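Side-chain contacts in aldehyde dehydrogenase (Burkholderia vietnamiensis, PDB 5KF0), which probably oxidises aldehydes to carboxylic acids with a nicotinamide coenzyme, as in other aldehyde dehydrogenases, and is found here with NADPH bound: residues 111-116 against 167-172; 118-123 against 171-176. All coordinates share one frame; numbering follows the deposited sequence. Where two conformers were deposited one is given.

Contact 1 (111-116 against 167-172); sequences TRLIDT and LAAHKV. With NDP (NADPH dihydro-nicotinamide-adenine-dinucleotide phosphate), chain E; ACT (acetate ion), chain H.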
ATOM      1  N   THR A 111      -4.216 -30.451  -1.056  1.00 13.93           N
ATOM      2  CA  THR A 111      -5.059 -29.279  -1.285  1.00 14.22           C
ATOM      3  C   THR A 111      -4.307 -27.996  -0.953  1.00 16.36           C
ATOM      4  O   THR A 111      -4.400 -27.003  -1.686  1.00 14.13           O
ATOM      5  CB  THR A 111      -6.342 -29.386  -0.462  1.00 16.94           C
ATOM      6  OG1 THR A 111      -7.075 -30.545  -0.881  1.00 17.86           O
ATOM      7  CG2 THR A 111      -7.212 -28.143  -0.630  1.00 18.23           C
ATOM      8  N   ARG A 112      -3.530 -28.009   0.128  1.00 12.91           N
ATOM      9  CA  ARG A 112      -2.740 -26.840   0.515  0.53 11.82           C
ATOM     10  C   ARG A 112      -1.646 -26.545  -0.502  1.00 13.85           C
ATOM     11  O   ARG A 112      -1.364 -25.380  -0.811  1.00 13.21           O
ATOM     12  CB  ARG A 112      -2.117 -27.073   1.893  0.53 10.53           C
ATOM     13  CG  ARG A 112      -3.121 -27.151   3.026  0.53 14.18           C
ATOM     14  CD  ARG A 112      -3.528 -25.766   3.505  0.53 13.95           C
ATOM     15  NE  ARG A 112      -2.381 -25.001   3.997  0.53 15.80           N
ATOM     16  CZ  ARG A 112      -1.807 -25.186   5.180  0.53 16.85           C
ATOM     17  NH1 ARG A 112      -2.278 -26.111   6.010  0.53 21.88           N
ATOM     18  NH2 ARG A 112      -0.758 -24.452   5.538  0.53 15.53           N
ATOM     19  N   LEU A 113      -0.999 -27.597  -1.013  1.00 10.94           N
ATOM     20  CA  LEU A 113       0.018 -27.439  -2.054  1.00  9.92           C
ATOM     21  C   LEU A 113      -0.552 -26.673  -3.241  1.00 14.07           C
ATOM     22  O   LEU A 113       0.073 -25.745  -3.766  1.00 11.63           O
ATOM     23  CB  LEU A 113       0.510 -28.822  -2.505  1.00 10.86           C
ATOM     24  CG  LEU A 113       1.251 -28.908  -3.854  1.00 10.76           C
ATOM     25  CD1 LEU A 113       2.612 -28.205  -3.793  1.00 10.74           C
ATOM     26  CD2 LEU A 113       1.424 -30.361  -4.312  1.00 12.97           C
ATOM     27  N   ILE A 114      -1.748 -27.072  -3.679  1.00 13.51           N
ATOM     28  CA  ILE A 114      -2.427 -26.386  -4.774  1.00 12.61           C
ATOM     29  C   ILE A 114      -2.769 -24.951  -4.383  1.00 13.01           C
ATOM     30  O   ILE A 114      -2.543 -24.015  -5.161  1.00 15.84           O
ATOM     31  CB  ILE A 114      -3.678 -27.179  -5.197  1.00 15.27           C
ATOM     32  CG1 ILE A 114      -3.258 -28.492  -5.850  1.00 15.42           C
ATOM     33  CG2 ILE A 114      -4.524 -26.357  -6.158  1.00 15.98           C
ATOM     34  CD1 ILE A 114      -4.336 -29.577  -5.816  1.00 16.28           C
ATOM     35  N   ASP A 115      -3.301 -24.755  -3.167  1.00 12.76           N
ATOM     36  CA  ASP A 115      -3.608 -23.415  -2.663  1.00 13.61           C
ATOM     37  C   ASP A 115      -2.377 -22.517  -2.704  1.00 14.07           C
ATOM     38  O   ASP A 115      -2.448 -21.358  -3.131  1.00 11.81           O
ATOM     39  CB  ASP A 115      -4.128 -23.477  -1.217  1.00 16.47           C
ATOM     40  CG  ASP A 115      -5.548 -24.039  -1.088  1.00 35.59           C
ATOM     41  OD1 ASP A 115      -6.286 -24.133  -2.088  1.00 28.71           O
ATOM     42  OD2 ASP A 115      -5.927 -24.374   0.060  1.00 39.72           O
ATOM     43  N   THR A 116      -1.235 -23.034  -2.244  1.00 10.29           N
ATOM     44  CA  THR A 116      -0.021 -22.226  -2.173  1.00 10.24           C
ATOM     45  C   THR A 116       0.453 -21.814  -3.563  1.00 10.04           C
ATOM     46  O   THR A 116       0.804 -20.648  -3.787  1.00  9.99           O
ATOM     47  CB  THR A 116       1.059 -23.006  -1.413  1.00 11.72           C
ATOM     48  OG1 THR A 116       0.598 -23.255  -0.079  1.00 11.34           O
ATOM     49  CG2 THR A 116       2.387 -22.241  -1.358  1.00 11.41           C
ATOM     50  N   LEU A 167       5.506 -27.274   2.494  1.00  9.83           N
ATOM     51  CA  LEU A 167       6.621 -26.428   2.913  1.00  9.14           C
ATOM     52  C   LEU A 167       7.647 -26.257   1.797  1.00 12.00           C
ATOM     53  O   LEU A 167       8.301 -25.212   1.713  1.00 12.99           O
ATOM     54  CB  LEU A 167       7.250 -26.978   4.188  1.00 12.19           C
ATOM     55  CG  LEU A 167       6.259 -26.888   5.353  1.00  9.71           C
ATOM     56  CD1 LEU A 167       6.816 -27.653   6.566  1.00 11.49           C
ATOM     57  CD2 LEU A 167       5.927 -25.417   5.719  1.00 11.91           C
ATOM     58  N   ALA A 168       7.791 -27.239   0.912  1.00 10.23           N
ATOM     59  CA  ALA A 168       8.560 -26.991  -0.302  1.00  9.80           C
ATOM     60  C   ALA A 168       7.873 -25.941  -1.169  1.00 12.83           C
ATOM     61  O   ALA A 168       8.535 -25.056  -1.728  1.00 11.58           O
ATOM     62  CB  ALA A 168       8.751 -28.295  -1.081  1.00 11.16           C
ATOM     63  N   ALA A 169       6.541 -26.014  -1.274  1.00 11.41           N
ATOM     64  CA  ALA A 169       5.785 -25.064  -2.091  1.00  9.99           C
ATOM     65  C   ALA A 169       5.969 -23.635  -1.608  1.00 10.53           C
ATOM     66  O   ALA A 169       6.009 -22.705  -2.425  1.00 11.77           O
ATOM     67  CB  ALA A 169       4.296 -25.425  -2.092  1.00 12.80           C
ATOM     68  N   HIS A 170       6.086 -23.437  -0.291  1.00  9.67           N
ATOM     69  CA  HIS A 170       6.240 -22.082   0.229  1.00 10.36           C
ATOM     70  C   HIS A 170       7.598 -21.478  -0.095  1.00 13.20           C
ATOM     71  O   HIS A 170       7.787 -20.283   0.154  1.00 11.61           O
ATOM     72  CB  HIS A 170       5.969 -22.067   1.746  1.00 10.60           C
ATOM     73  CG  HIS A 170       4.520 -21.865   2.069  1.00 10.38           C
ATOM     74  ND1 HIS A 170       3.885 -20.655   1.879  1.00 10.04           N
ATOM     75  CD2 HIS A 170       3.566 -22.728   2.505  1.00  9.81           C
ATOM     76  CE1 HIS A 170       2.607 -20.775   2.198  1.00 11.32           C
ATOM     77  NE2 HIS A 170       2.389 -22.022   2.584  1.00 10.42           N
ATOM     78  N   LYS A 171       8.528 -22.251  -0.657  1.00  9.70           N
ATOM     79  CA  LYS A 171       9.769 -21.707  -1.200  1.00  9.18           C
ATOM     80  C   LYS A 171       9.786 -21.714  -2.720  1.00  9.73           C
ATOM     81  O   LYS A 171      10.108 -20.696  -3.339  1.00 10.66           O
ATOM     82  CB  LYS A 171      10.974 -22.494  -0.654  1.00  9.11           C
ATOM     83  CG  LYS A 171      10.988 -22.563   0.891  1.00  9.79           C
ATOM     84  CD  LYS A 171      12.269 -23.224   1.422  1.00 10.28           C
ATOM     85  CE  LYS A 171      12.131 -23.540   2.921  1.00  8.99           C
ATOM     86  NZ  LYS A 171      11.952 -22.298   3.748  1.00 10.40           N
ATOM     87  N   VAL A 172       9.409 -22.844  -3.324  1.00 10.67           N
ATOM     88  CA  VAL A 172       9.438 -23.008  -4.778  1.00 10.90           C
ATOM     89  C   VAL A 172       8.493 -22.025  -5.455  1.00  9.95           C
ATOM     90  O   VAL A 172       8.855 -21.367  -6.439  1.00 11.01           O
ATOM     91  CB  VAL A 172       9.084 -24.459  -5.147  1.00 10.54           C
ATOM     92  CG1 VAL A 172       8.847 -24.598  -6.652  1.00 10.89           C
ATOM     93  CG2 VAL A 172      10.183 -25.411  -4.676  1.00 12.08           C
TER
HETATM   94  PA  NDP E 501      15.500 -31.289  10.644  1.00 13.08           P
HETATM   95  O1A NDP E 501      16.084 -30.029  11.191  1.00 14.00           O
HETATM   96  O2A NDP E 501      16.046 -32.539  11.334  1.00 14.28           O
HETATM   97  O5B NDP E 501      15.729 -31.427   9.077  1.00 13.03           O
HETATM   98  C5B NDP E 501      15.140 -30.413   8.226  1.00 12.93           C
HETATM   99  C4B NDP E 501      15.907 -30.360   6.932  1.00 10.86           C
HETATM  100  O4B NDP E 501      17.233 -29.840   7.178  1.00 13.69           O
HETATM  101  C3B NDP E 501      16.111 -31.717   6.244  1.00 10.47           C
HETATM  102  O3B NDP E 501      16.099 -31.559   4.828  1.00 10.86           O
HETATM  103  C2B NDP E 501      17.516 -32.094   6.713  1.00 11.91           C
HETATM  104  O2B NDP E 501      18.213 -33.014   5.848  1.00 13.15           O
HETATM  105  C1B NDP E 501      18.176 -30.731   6.620  1.00 12.76           C
HETATM  106  N9A NDP E 501      19.427 -30.614   7.359  1.00 12.69           N
HETATM  107  C8A NDP E 501      19.695 -30.977   8.653  1.00 10.07           C
HETATM  108  N7A NDP E 501      20.912 -30.681   9.047  1.00 11.52           N
HETATM  109  C5A NDP E 501      21.483 -30.087   7.933  1.00 12.37           C
HETATM  110  C6A NDP E 501      22.758 -29.536   7.696  1.00 13.62           C
HETATM  111  N6A NDP E 501      23.747 -29.525   8.598  1.00 14.09           N
HETATM  112  N1A NDP E 501      22.993 -29.003   6.475  1.00 13.99           N
HETATM  113  C2A NDP E 501      22.022 -29.030   5.560  1.00 15.50           C
HETATM  114  N3A NDP E 501      20.786 -29.525   5.664  1.00 14.88           N
HETATM  115  C4A NDP E 501      20.580 -30.042   6.883  1.00 14.45           C
HETATM  116  O3  NDP E 501      13.920 -31.234  10.798  1.00 11.94           O
HETATM  117  PN  NDP E 501      12.766 -32.291  10.511  1.00 12.16           P
HETATM  118  O1N NDP E 501      12.832 -32.733   9.095  1.00 12.78           O
HETATM  119  O2N NDP E 501      12.887 -33.373  11.554  1.00 13.95           O
HETATM  120  O5D NDP E 501      11.421 -31.477  10.721  1.00 11.63           O
HETATM  121  C5D NDP E 501      10.846 -31.155  11.997  1.00 12.69           C
HETATM  122  C4D NDP E 501      11.265 -29.759  12.384  1.00 11.63           C
HETATM  123  O4D NDP E 501      10.835 -28.813  11.369  1.00 12.76           O
HETATM  124  C3D NDP E 501      10.635 -29.300  13.702  1.00 12.58           C
HETATM  125  O3D NDP E 501      11.552 -28.602  14.537  1.00 12.52           O
HETATM  126  C2D NDP E 501       9.492 -28.408  13.219  1.00 16.64           C
HETATM  127  O2D NDP E 501       9.003 -27.447  14.148  1.00 12.42           O
HETATM  128  C1D NDP E 501      10.128 -27.760  11.997  1.00 13.86           C
HETATM  129  N1N NDP E 501       9.063 -27.251  11.140  1.00 12.93           N
HETATM  130  C2N NDP E 501       8.931 -25.907  10.881  1.00 11.79           C
HETATM  131  C3N NDP E 501       7.869 -25.394  10.229  1.00 10.72           C
HETATM  132  C7N NDP E 501       7.772 -23.952   9.875  1.00 12.75           C
HETATM  133  O7N NDP E 501       7.183 -23.651   8.827  1.00 11.66           O
HETATM  134  N7N NDP E 501       8.252 -23.042  10.720  1.00 10.98           N
HETATM  135  C4N NDP E 501       6.724 -26.271   9.869  1.00 12.96           C
HETATM  136  C5N NDP E 501       7.120 -27.709   9.893  1.00 12.19           C
HETATM  137  C6N NDP E 501       8.186 -28.117  10.556  1.00 13.77           C
HETATM  138  P2B NDP E 501      18.046 -34.637   6.021  1.00 13.72           P
HETATM  139  O1X NDP E 501      16.966 -34.883   7.007  1.00 14.08           O
HETATM  140  O2X NDP E 501      17.804 -35.101   4.616  1.00 12.20           O
HETATM  141  O3X NDP E 501      19.388 -35.153   6.495  1.00 14.73           O
HETATM  142  C   ACT H 504       1.652 -25.316   8.392  0.82 28.33           C
HETATM  143  O   ACT H 504       0.458 -25.735   8.393  0.82 22.49           O
HETATM  144  OXT ACT H 504       2.172 -25.059   7.282  0.82 22.33           O
HETATM  145  CH3 ACT H 504       2.442 -25.115   9.647  0.82 28.92           C
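Thr116 lays its methyl squarely over one face of the His170 ring: CG2 of Thr116 stands 3.8 Å from the ring centroid of His170, 6° off the normal, a CH-pi contact in which the two side chains cross at about a right angle. With CG2 anti to the backbone N (OG1 at chi1 -62°), the Thr116 methyl reaches helix 164-178 while OG1 turns back over its own helix, 3.0 Å from Arg112 O, and hydrogen-bonds Asn166 of helix 164-178. Beside the ring contact, Ala169 CB fits between two methyls, 3.7 Å from Leu113 CD1 and 3.8 Å from Thr116 CG2. The segments run nearly parallel, axes 9° apart and 9.1 Å from each other, a closeness consistent with such small groups. Asp450 ties the polar ends together, taking a hydrogen bond from His170 NE2 and a salt bridge from Arg112 NE. In one conformer, Arg112 NH2 bonds weakly to an acetate probably from the crystallisation liquor. One turn before His170, Leu167 CD1 lies 3.3 Å from C5N of the nicotinamide ring. Helix 164-178 joins parallel strands 155-158 and 182-185, a beta-alpha-beta crossover of the Rossmann-like coenzyme domain, and helix 103-123 packs along it.

Contact 2 (118-123 against 171-176); sequences RVASEE and KVAPAL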
ATOM      1  N   ARG A 118      -1.479 -21.539  -6.154  1.00  9.47           N
ATOM      2  CA  ARG A 118      -2.460 -20.619  -6.715  0.64  9.65           C
ATOM      3  C   ARG A 118      -2.257 -19.202  -6.186  1.00 11.53           C
ATOM      4  O   ARG A 118      -2.377 -18.234  -6.948  1.00 11.82           O
ATOM      5  CB  ARG A 118      -3.879 -21.097  -6.428  0.64 11.92           C
ATOM      6  CG  ARG A 118      -4.893 -20.166  -7.039  0.64 15.41           C
ATOM      7  CD  ARG A 118      -6.271 -20.749  -7.121  0.64 18.54           C
ATOM      8  NE  ARG A 118      -7.081 -19.873  -7.952  0.64 24.47           N
ATOM      9  CZ  ARG A 118      -8.372 -20.041  -8.200  0.64 16.13           C
ATOM     10  NH1 ARG A 118      -9.036 -21.073  -7.681  0.64 18.88           N
ATOM     11  NH2 ARG A 118      -8.991 -19.175  -8.980  0.64 11.65           N
ATOM     12  N   VAL A 119      -1.946 -19.052  -4.890  1.00  9.33           N
ATOM     13  CA  VAL A 119      -1.625 -17.715  -4.380  1.00 10.71           C
ATOM     14  C   VAL A 119      -0.419 -17.147  -5.120  1.00 11.74           C
ATOM     15  O   VAL A 119      -0.390 -15.961  -5.487  1.00 10.76           O
ATOM     16  CB  VAL A 119      -1.372 -17.735  -2.860  1.00 10.81           C
ATOM     17  CG1 VAL A 119      -0.948 -16.353  -2.362  1.00 11.45           C
ATOM     18  CG2 VAL A 119      -2.591 -18.204  -2.101  1.00  9.70           C
ATOM     19  N   ALA A 120       0.603 -17.979  -5.337  1.00  9.84           N
ATOM     20  CA  ALA A 120       1.782 -17.515  -6.060  1.00 10.58           C
ATOM     21  C   ALA A 120       1.435 -17.105  -7.488  1.00 10.53           C
ATOM     22  O   ALA A 120       1.977 -16.116  -7.997  1.00 10.31           O
ATOM     23  CB  ALA A 120       2.863 -18.593  -6.060  1.00 10.91           C
ATOM     24  N   SER A 121       0.558 -17.863  -8.162  1.00 11.22           N
ATOM     25  CA  SER A 121       0.136 -17.482  -9.509  1.00  9.93           C
ATOM     26  C   SER A 121      -0.483 -16.087  -9.521  1.00 10.97           C
ATOM     27  O   SER A 121      -0.199 -15.283 -10.416  1.00 12.99           O
ATOM     28  CB  SER A 121      -0.856 -18.512 -10.057  1.00 12.82           C
ATOM     29  OG  SER A 121      -1.516 -18.002 -11.208  1.00 15.91           O
ATOM     30  N   GLU A 122      -1.323 -15.784  -8.528  1.00  9.74           N
ATOM     31  CA  GLU A 122      -1.917 -14.455  -8.415  1.00 11.23           C
ATOM     32  C   GLU A 122      -0.866 -13.386  -8.136  1.00 12.68           C
ATOM     33  O   GLU A 122      -0.883 -12.313  -8.756  1.00 13.83           O
ATOM     34  CB  GLU A 122      -2.981 -14.453  -7.309  1.00 10.92           C
ATOM     35  CG  GLU A 122      -4.135 -15.414  -7.553  1.00 11.88           C
ATOM     36  CD  GLU A 122      -4.986 -15.603  -6.303  1.00 17.90           C
ATOM     37  OE1 GLU A 122      -4.686 -14.949  -5.279  1.00 22.21           O
ATOM     38  OE2 GLU A 122      -5.942 -16.402  -6.339  1.00 19.76           O
ATOM     39  N   GLU A 123       0.052 -13.650  -7.198  1.00 12.39           N
ATOM     40  CA  GLU A 123       1.020 -12.628  -6.818  1.00 12.60           C
ATOM     41  C   GLU A 123       2.059 -12.398  -7.904  1.00  9.73           C
ATOM     42  O   GLU A 123       2.647 -11.311  -7.961  1.00 13.70           O
ATOM     43  CB  GLU A 123       1.709 -12.994  -5.497  1.00 11.70           C
ATOM     44  CG  GLU A 123       0.762 -13.032  -4.290  1.00 11.76           C
ATOM     45  CD  GLU A 123       0.260 -11.651  -3.875  1.00 15.48           C
ATOM     46  OE1 GLU A 123       0.838 -10.634  -4.323  1.00 14.47           O
ATOM     47  OE2 GLU A 123      -0.715 -11.585  -3.097  1.00 14.09           O
ATOM     48  N   LYS A 171       8.528 -22.251  -0.657  1.00  9.70           N
ATOM     49  CA  LYS A 171       9.769 -21.707  -1.200  1.00  9.18           C
ATOM     50  C   LYS A 171       9.786 -21.714  -2.720  1.00  9.73           C
ATOM     51  O   LYS A 171      10.108 -20.696  -3.339  1.00 10.66           O
ATOM     52  CB  LYS A 171      10.974 -22.494  -0.654  1.00  9.11           C
ATOM     53  CG  LYS A 171      10.988 -22.563   0.891  1.00  9.79           C
ATOM     54  CD  LYS A 171      12.269 -23.224   1.422  1.00 10.28           C
ATOM     55  CE  LYS A 171      12.131 -23.540   2.921  1.00  8.99           C
ATOM     56  NZ  LYS A 171      11.952 -22.298   3.748  1.00 10.40           N
ATOM     57  N   VAL A 172       9.409 -22.844  -3.324  1.00 10.67           N
ATOM     58  CA  VAL A 172       9.438 -23.008  -4.778  1.00 10.90           C
ATOM     59  C   VAL A 172       8.493 -22.025  -5.455  1.00  9.95           C
ATOM     60  O   VAL A 172       8.855 -21.367  -6.439  1.00 11.01           O
ATOM     61  CB  VAL A 172       9.084 -24.459  -5.147  1.00 10.54           C
ATOM     62  CG1 VAL A 172       8.847 -24.598  -6.652  1.00 10.89           C
ATOM     63  CG2 VAL A 172      10.183 -25.411  -4.676  1.00 12.08           C
ATOM     64  N   ALA A 173       7.237 -21.965  -4.988  1.00  9.22           N
ATOM     65  CA  ALA A 173       6.250 -21.164  -5.708  1.00 10.33           C
ATOM     66  C   ALA A 173       6.592 -19.678  -5.682  1.00 10.44           C
ATOM     67  O   ALA A 173       6.529 -19.035  -6.747  1.00 11.45           O
ATOM     68  CB  ALA A 173       4.846 -21.439  -5.158  1.00 12.11           C
ATOM     69  N   PRO A 174       6.968 -19.079  -4.551  1.00  9.78           N
ATOM     70  CA  PRO A 174       7.384 -17.662  -4.589  1.00  9.85           C
ATOM     71  C   PRO A 174       8.660 -17.441  -5.374  1.00  9.98           C
ATOM     72  O   PRO A 174       8.808 -16.388  -6.012  1.00 10.63           O
ATOM     73  CB  PRO A 174       7.575 -17.287  -3.114  1.00 14.06           C
ATOM     74  CG  PRO A 174       7.159 -18.458  -2.308  1.00 17.52           C
ATOM     75  CD  PRO A 174       6.923 -19.632  -3.181  1.00 10.13           C
ATOM     76  N   ALA A 175       9.588 -18.402  -5.359  1.00 13.08           N
ATOM     77  CA  ALA A 175      10.798 -18.245  -6.153  1.00 11.03           C
ATOM     78  C   ALA A 175      10.457 -18.116  -7.628  1.00 12.81           C
ATOM     79  O   ALA A 175      11.022 -17.268  -8.330  1.00 13.11           O
ATOM     80  CB  ALA A 175      11.742 -19.428  -5.922  1.00 11.52           C
ATOM     81  N   LEU A 176       9.526 -18.946  -8.117  1.00 10.12           N
ATOM     82  CA  LEU A 176       9.112 -18.850  -9.518  1.00 10.97           C
ATOM     83  C   LEU A 176       8.399 -17.530  -9.791  1.00 13.66           C
ATOM     84  O   LEU A 176       8.640 -16.884 -10.825  1.00 14.16           O
ATOM     85  CB  LEU A 176       8.209 -20.034  -9.875  1.00 10.31           C
ATOM     86  CG  LEU A 176       8.902 -21.400  -9.823  1.00 13.08           C
ATOM     87  CD1 LEU A 176       7.868 -22.517  -9.811  1.00 14.39           C
ATOM     88  CD2 LEU A 176       9.842 -21.564 -11.006  1.00 17.11           C
TER
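Three groups grip Lys171 NZ, a salt bridge from Glu465 and hydrogen bonds with Ser234 and Thr236, two residues before Ala173 meets Ala120. The meeting itself is between two methyls, both facing the opposite helix: the Ala120 methyl comes end-on against the flank of the Ala173 methyl, CB to CB 3.6 Å. With nothing bulkier between them, the backbones come close, CA of Ala120 lying 5.8 Å from CA of Ala173. The Ala120 methyl also lies 3.8 Å from Ala173 O and 4.4 Å from Pro174 N. Pro174 has no N-H to give to the turn before it, and helix 164-178 is kinked there; its ring turns instead to Ile467 and Ala470 of helix 467-473. Leu77 of helix 70-86 touches Ala120 as well. On helix 103-123 the charges belong to a different surface. In one of its two conformers Arg118 stretches out fully, all four of its torsions near 180°, and passes Glu122 at long range, NE to OE2 4.0 Å, with the oxygen well out of the guanidinium plane. Stronger partners come from a neighbouring subunit, whose Asp78 pairs with Arg118 and whose Arg126 pairs with both Glu122 and Glu123. The chemistry therefore divides 118-123: it meets 171-176 through apolar contact alone, while its charged side chains join subunits of the tetramer.

How the contacts relate
Both contacts lie on the same pair, helix 103-123 and helix 164-178, and succeed one another along it with centres about 8 Å apart. The segments 167-172 and 171-176 overlap at Lys171 and Val172, and Ala169 O of contact 1 touches Pro174 CD of contact 2 at 3.3 Å. The helices are close at both contacts: CA to CA, Leu113 and Ala169 are 6.2 Å apart, Ala120 and Ala173 5.8 Å. What changes is the surroundings. Contact 1 reaches the nicotinamide end of NADPH through Leu167, whereas the Pro174 side chain of contact 2 is about 12 Å from the coenzyme, and 118-123 carries the charged pairs with the third subunit.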